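Local coordinates for adenosine kinase (Sinorhizobium meliloti, PDB 3UBO), which probably phosphorylates adenosine to AMP at the expense of ATP, as a pfkB-family kinase that holds adenosine and ADP in its pockets, at residues 20-24 / 25-29; 106-109 / 110-114. All blocks are in the same frame, centred on the assembly; numbering follows the deposited sequence.

Contact 1 of 2, residues 20-24 / 25-29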
loop_
_atom_site.group_PDB
_atom_site.type_symbol
_atom_site.label_atom_id
_atom_site.label_comp_id
_atom_site.label_asym_id
_atom_site.label_seq_id
_atom_site.Cartn_x
_atom_site.Cartn_y
_atom_site.Cartn_z
ATOM N N ALA A 20 -4.006 -3.090 8.430
ATOM C CA ALA A 20 -3.012 -3.942 9.072
ATOM C C ALA A 20 -3.664 -5.164 9.709
ATOM O O ALA A 20 -4.851 -5.196 9.961
ATOM C CB ALA A 20 -2.159 -3.160 10.160
ATOM N N ARG A 21 -2.858 -6.177 9.946
ATOM C CA ARG A 21 -3.289 -7.406 10.556
ATOM C C ARG A 21 -3.405 -7.263 12.061
ATOM O O ARG A 21 -2.695 -6.470 12.681
ATOM C CB ARG A 21 -2.208 -8.385 10.238
ATOM C CG ARG A 21 -2.730 -9.688 9.830
ATOM C CD ARG A 21 -2.266 -10.057 8.451
ATOM N NE ARG A 21 -3.214 -11.024 7.915
ATOM C CZ ARG A 21 -3.222 -11.355 6.646
ATOM N NH1 ARG A 21 -2.316 -10.811 5.808
ATOM N NH2 ARG A 21 -4.134 -12.230 6.228
ATOM N N CYS A 22 -4.308 -8.002 12.661
ATOM C CA CYS A 22 -4.404 -8.026 14.097
ATOM C C CYS A 22 -5.093 -9.352 14.448
ATOM O O CYS A 22 -5.386 -10.138 13.547
ATOM C CB CYS A 22 -5.197 -6.839 14.581
ATOM S SG CYS A 22 -6.956 -7.219 14.422
ATOM N N ASP A 23 -5.323 -9.647 15.727
ATOM C CA ASP A 23 -5.811 -10.998 16.090
ATOM C C ASP A 23 -7.220 -10.871 16.601
ATOM O O ASP A 23 -7.756 -9.783 16.573
ATOM C CB ASP A 23 -4.910 -11.732 17.117
ATOM C CG ASP A 23 -4.474 -10.846 18.279
ATOM O OD1 ASP A 23 -4.956 -9.695 18.338
ATOM O OD2 ASP A 23 -3.637 -11.261 19.110
ATOM N N ASP A 24 -7.854 -11.949 17.064
ATOM C CA ASP A 24 -9.266 -11.769 17.496
ATOM C C ASP A 24 -9.389 -10.886 18.727
ATOM O O ASP A 24 -10.176 -9.935 18.719
ATOM C CB ASP A 24 -10.021 -13.088 17.734
ATOM C CG ASP A 24 -10.766 -13.615 16.470
ATOM O OD1 ASP A 24 -10.900 -12.878 15.451
ATOM O OD2 ASP A 24 -11.211 -14.798 16.515
ATOM N N SER A 25 -8.624 -11.187 19.778
ATOM C CA SER A 25 -8.660 -10.358 20.991
ATOM C C SER A 25 -8.526 -8.824 20.758
ATOM O O SER A 25 -9.133 -8.023 21.460
ATOM C CB SER A 25 -7.604 -10.847 21.961
ATOM O OG SER A 25 -6.478 -11.213 21.202
ATOM N N PHE A 26 -7.756 -8.401 19.768
ATOM C CA PHE A 26 -7.711 -6.982 19.471
ATOM C C PHE A 26 -9.075 -6.384 19.182
ATOM O O PHE A 26 -9.370 -5.274 19.583
ATOM C CB PHE A 26 -6.816 -6.685 18.283
ATOM C CG PHE A 26 -6.634 -5.243 18.044
ATOM C CD1 PHE A 26 -7.637 -4.499 17.432
ATOM C CD2 PHE A 26 -5.494 -4.605 18.473
ATOM C CE1 PHE A 26 -7.487 -3.101 17.202
ATOM C CE2 PHE A 26 -5.326 -3.228 18.269
ATOM C CZ PHE A 26 -6.331 -2.461 17.631
ATOM N N LEU A 27 -9.901 -7.103 18.465
ATOM C CA LEU A 27 -11.173 -6.553 18.086
ATOM C C LEU A 27 -12.115 -6.521 19.274
ATOM O O LEU A 27 -12.854 -5.576 19.405
ATOM C CB LEU A 27 -11.784 -7.337 16.919
ATOM C CG LEU A 27 -10.912 -7.525 15.680
ATOM C CD1 LEU A 27 -11.599 -8.456 14.731
ATOM C CD2 LEU A 27 -10.579 -6.183 15.033
ATOM N N GLU A 28 -12.093 -7.507 20.153
ATOM C CA GLU A 28 -12.962 -7.427 21.326
ATOM C C GLU A 28 -12.421 -6.373 22.261
ATOM O O GLU A 28 -13.202 -5.580 22.769
ATOM C CB GLU A 28 -13.129 -8.749 22.105
ATOM C CG GLU A 28 -13.076 -10.056 21.252
ATOM C CD GLU A 28 -12.776 -11.297 22.127
ATOM O OE1 GLU A 28 -12.861 -11.085 23.379
ATOM O OE2 GLU A 28 -12.462 -12.439 21.605
ATOM N N GLU A 29 -11.105 -6.346 22.496
ATOM C CA GLU A 29 -10.561 -5.316 23.384
ATOM C C GLU A 29 -10.920 -3.901 22.991
ATOM O O GLU A 29 -11.074 -3.029 23.877
ATOM C CB GLU A 29 -9.066 -5.436 23.589
ATOM C CG GLU A 29 -8.728 -6.586 24.550
ATOM C CD GLU A 29 -7.269 -7.154 24.395
ATOM O OE1 GLU A 29 -6.294 -6.332 24.111
ATOM O OE2 GLU A 29 -7.144 -8.435 24.569
#
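Cys22 turns its thiol toward Phe26 and Leu27, and the next residue, Asp23, is the N-cap of the short helix 24-29; together they show how a strand end can turn into a helix. Strand 16-21 belongs to the mixed sheet that forms the lid of pfkB-family kinases. The packed side is apolar. Cys22 SG lies 3.8 Å from Leu27 CD2 and 3.9 Å from Phe26 CB, the two contacts at roughly a right angle around the sulfur. It also makes a sulfur-aromatic contact, sitting 4.8 Å from the centroid of the Phe26 ring in an oblique approach. The helix backbone brings Phe26 CB up to the cysteine, and the torsion that sets CG anti to the backbone N (chi1 -174°) then places Phe26 CG and CD1 beside the sulfur, each 4.1 Å from Cys22 SG. Phe120 of the neighbouring strand 116-121 touches Cys22, Phe26 and Leu27, so the small cluster is seated on the sheet. The other side is exposed and polar. The cap itself is weak, Phe26 N to Asp23 OD1 at 3.4 Å, and Ser25 OG lies 3.5 Å from the other oxygen, Asp23 OD2. Asp24 has its CB directed away from the helical segment, and its OD1 forms a salt bridge with Lys34. Glu28 is likewise exposed; its carboxylate stays apart from that of Asp24. The first helical turn closes through the backbone: Leu27 N donates to Asp24 O at 2.9 Å, the nitrogen standing above the carbonyl plane, while Glu28 N reaches the same oxygen by a weak bond of 3.4 Å.

Contact 2 of 2, residues 106-109 / 110-114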
loop_
_atom_site.group_PDB
_atom_site.type_symbol
_atom_site.label_atom_id
_atom_site.label_comp_id
_atom_site.label_asym_id
_atom_site.label_seq_id
_atom_site.Cartn_x
_atom_site.Cartn_y
_atom_site.Cartn_z
ATOM N N LYS A 106 -15.361 18.090 -7.448
ATOM C CA LYS A 106 -14.556 19.150 -6.831
ATOM C C LYS A 106 -14.169 18.837 -5.374
ATOM O O LYS A 106 -14.994 18.398 -4.586
ATOM C CB LYS A 106 -15.295 20.467 -6.911
ATOM C CG LYS A 106 -14.386 21.727 -6.809
ATOM C CD LYS A 106 -15.073 22.960 -6.104
ATOM C CE LYS A 106 -14.642 24.338 -6.766
ATOM N NZ LYS A 106 -14.538 24.276 -8.292
ATOM N N PRO A 107 -12.889 19.037 -5.019
ATOM C CA PRO A 107 -12.519 18.661 -3.646
ATOM C C PRO A 107 -12.851 19.792 -2.659
ATOM O O PRO A 107 -12.821 20.944 -3.076
ATOM C CB PRO A 107 -10.987 18.489 -3.742
ATOM C CG PRO A 107 -10.575 19.399 -4.875
ATOM C CD PRO A 107 -11.702 19.257 -5.875
ATOM N N LEU A 108 -13.062 19.436 -1.383
ATOM C CA LEU A 108 -13.411 20.314 -0.272
ATOM C C LEU A 108 -12.632 21.629 -0.036
ATOM O O LEU A 108 -13.273 22.730 0.136
ATOM C CB LEU A 108 -13.431 19.525 1.012
ATOM C CG LEU A 108 -14.722 19.793 1.770
ATOM C CD1 LEU A 108 -15.874 19.815 0.792
ATOM C CD2 LEU A 108 -15.000 18.829 2.929
ATOM N N ASP A 109 -11.296 21.621 0.013
ATOM C CA ASP A 109 -10.626 22.907 0.494
ATOM C C ASP A 109 -10.634 23.014 2.028
ATOM O O ASP A 109 -11.487 23.683 2.610
ATOM C CB ASP A 109 -11.285 24.206 -0.055
ATOM C CG ASP A 109 -11.057 24.413 -1.570
ATOM O OD1 ASP A 109 -10.633 23.416 -2.293
ATOM O OD2 ASP A 109 -11.286 25.596 -2.009
ATOM N N GLY A 110 -9.727 22.284 2.671
ATOM C CA GLY A 110 -9.749 22.175 4.118
ATOM C C GLY A 110 -10.797 21.219 4.679
ATOM O O GLY A 110 -11.449 20.448 3.927
ATOM N N HIS A 111 -10.963 21.314 6.001
ATOM C CA HIS A 111 -11.729 20.370 6.839
ATOM C C HIS A 111 -13.188 20.222 6.396
ATOM O O HIS A 111 -13.752 21.159 5.918
ATOM C CB HIS A 111 -11.635 20.790 8.350
ATOM C CG HIS A 111 -10.276 20.555 8.978
ATOM N ND1 HIS A 111 -9.113 21.147 8.503
ATOM C CD2 HIS A 111 -9.902 19.792 10.045
ATOM C CE1 HIS A 111 -8.087 20.745 9.243
ATOM N NE2 HIS A 111 -8.536 19.922 10.182
ATOM N N PRO A 112 -13.776 19.027 6.547
ATOM C CA PRO A 112 -13.059 17.798 6.981
ATOM C C PRO A 112 -11.930 17.304 6.039
ATOM O O PRO A 112 -11.911 17.608 4.840
ATOM C CB PRO A 112 -14.182 16.733 7.129
ATOM C CG PRO A 112 -15.404 17.465 7.405
ATOM C CD PRO A 112 -15.239 18.881 6.698
ATOM N N PRO A 113 -10.982 16.529 6.576
ATOM C CA PRO A 113 -10.006 16.012 5.615
ATOM C C PRO A 113 -10.599 14.756 4.984
ATOM O O PRO A 113 -11.699 14.304 5.404
ATOM C CB PRO A 113 -8.799 15.671 6.486
ATOM C CG PRO A 113 -9.304 15.829 7.927
ATOM C CD PRO A 113 -10.797 15.899 7.882
ATOM N N THR A 114 -9.893 14.255 3.980
ATOM C CA THR A 114 -10.328 13.115 3.218
ATOM C C THR A 114 -10.716 11.928 4.121
ATOM O O THR A 114 -10.033 11.583 5.084
ATOM C CB THR A 114 -9.231 12.800 2.205
ATOM O OG1 THR A 114 -9.153 13.877 1.259
ATOM C CG2 THR A 114 -9.432 11.489 1.503
#
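Leu108 has a chi1 of -130°, away from the staggered positions, and this rotation helps carry its CD2 methyl to the ring of Pro112 four residues on. Two successive positive phi values, 81° at Asp109 and 78° at Gly110, bend the chain back far enough for the two side chains to meet. Glycine, having no side chain, adopts such a backbone with ease. The example illustrates how a turn without regular secondary structure can bring an apolar pair together. CD2 of Leu108 approaches CD of Pro112 to 3.8 Å, and Pro112 N lies equally near that methyl, so the leucine meets the nitrogen end of the ring. The peptide between His111 and Pro112 is cis, which sharpens the bend at this point. The stem of the leucine has a second neighbour: its CB is 3.6 Å from Gly110 O and its CG 4.0 Å from the same oxygen, so the stem lies against the Gly110 carbonyl oxygen. CD2 also comes within 4.0 Å of His111 O. The outer side of the turn is open to solvent: Asp109 and His111 send their CB atoms away from the opposing segment and both are exposed. The side chain of Leu108 rests also on Ala135 and Glu138, while Pro112 and Pro113 pack on Tyr132 of strand 127-132. Thr114 OG1 is hydrogen-bonded to Asp86 and to the backbone N of Ala84, just ahead of helix 87-98, and Pro113 touches Gln87 of the second subunit before the chain enters strand 116-121.

From the N terminus, the chain runs through strand 6-11 of the central parallel sheet and then strand 16-21 of the mixed sheet, whose far end turns into helix 24-29 at contact 1. Contact 2 comes much later, within the loop that carries the chain from strand 102-103 at the edge of the parallel sheet to strand 116-121 of the mixed one. Each closes only a local turn, and the two follow in series, neither nested nor crossed. Their nearest atoms are about 16 Å apart. They share strand 116-121: Ala20 and Cys22 bond to its backbone, and residues 110-114 lead into it.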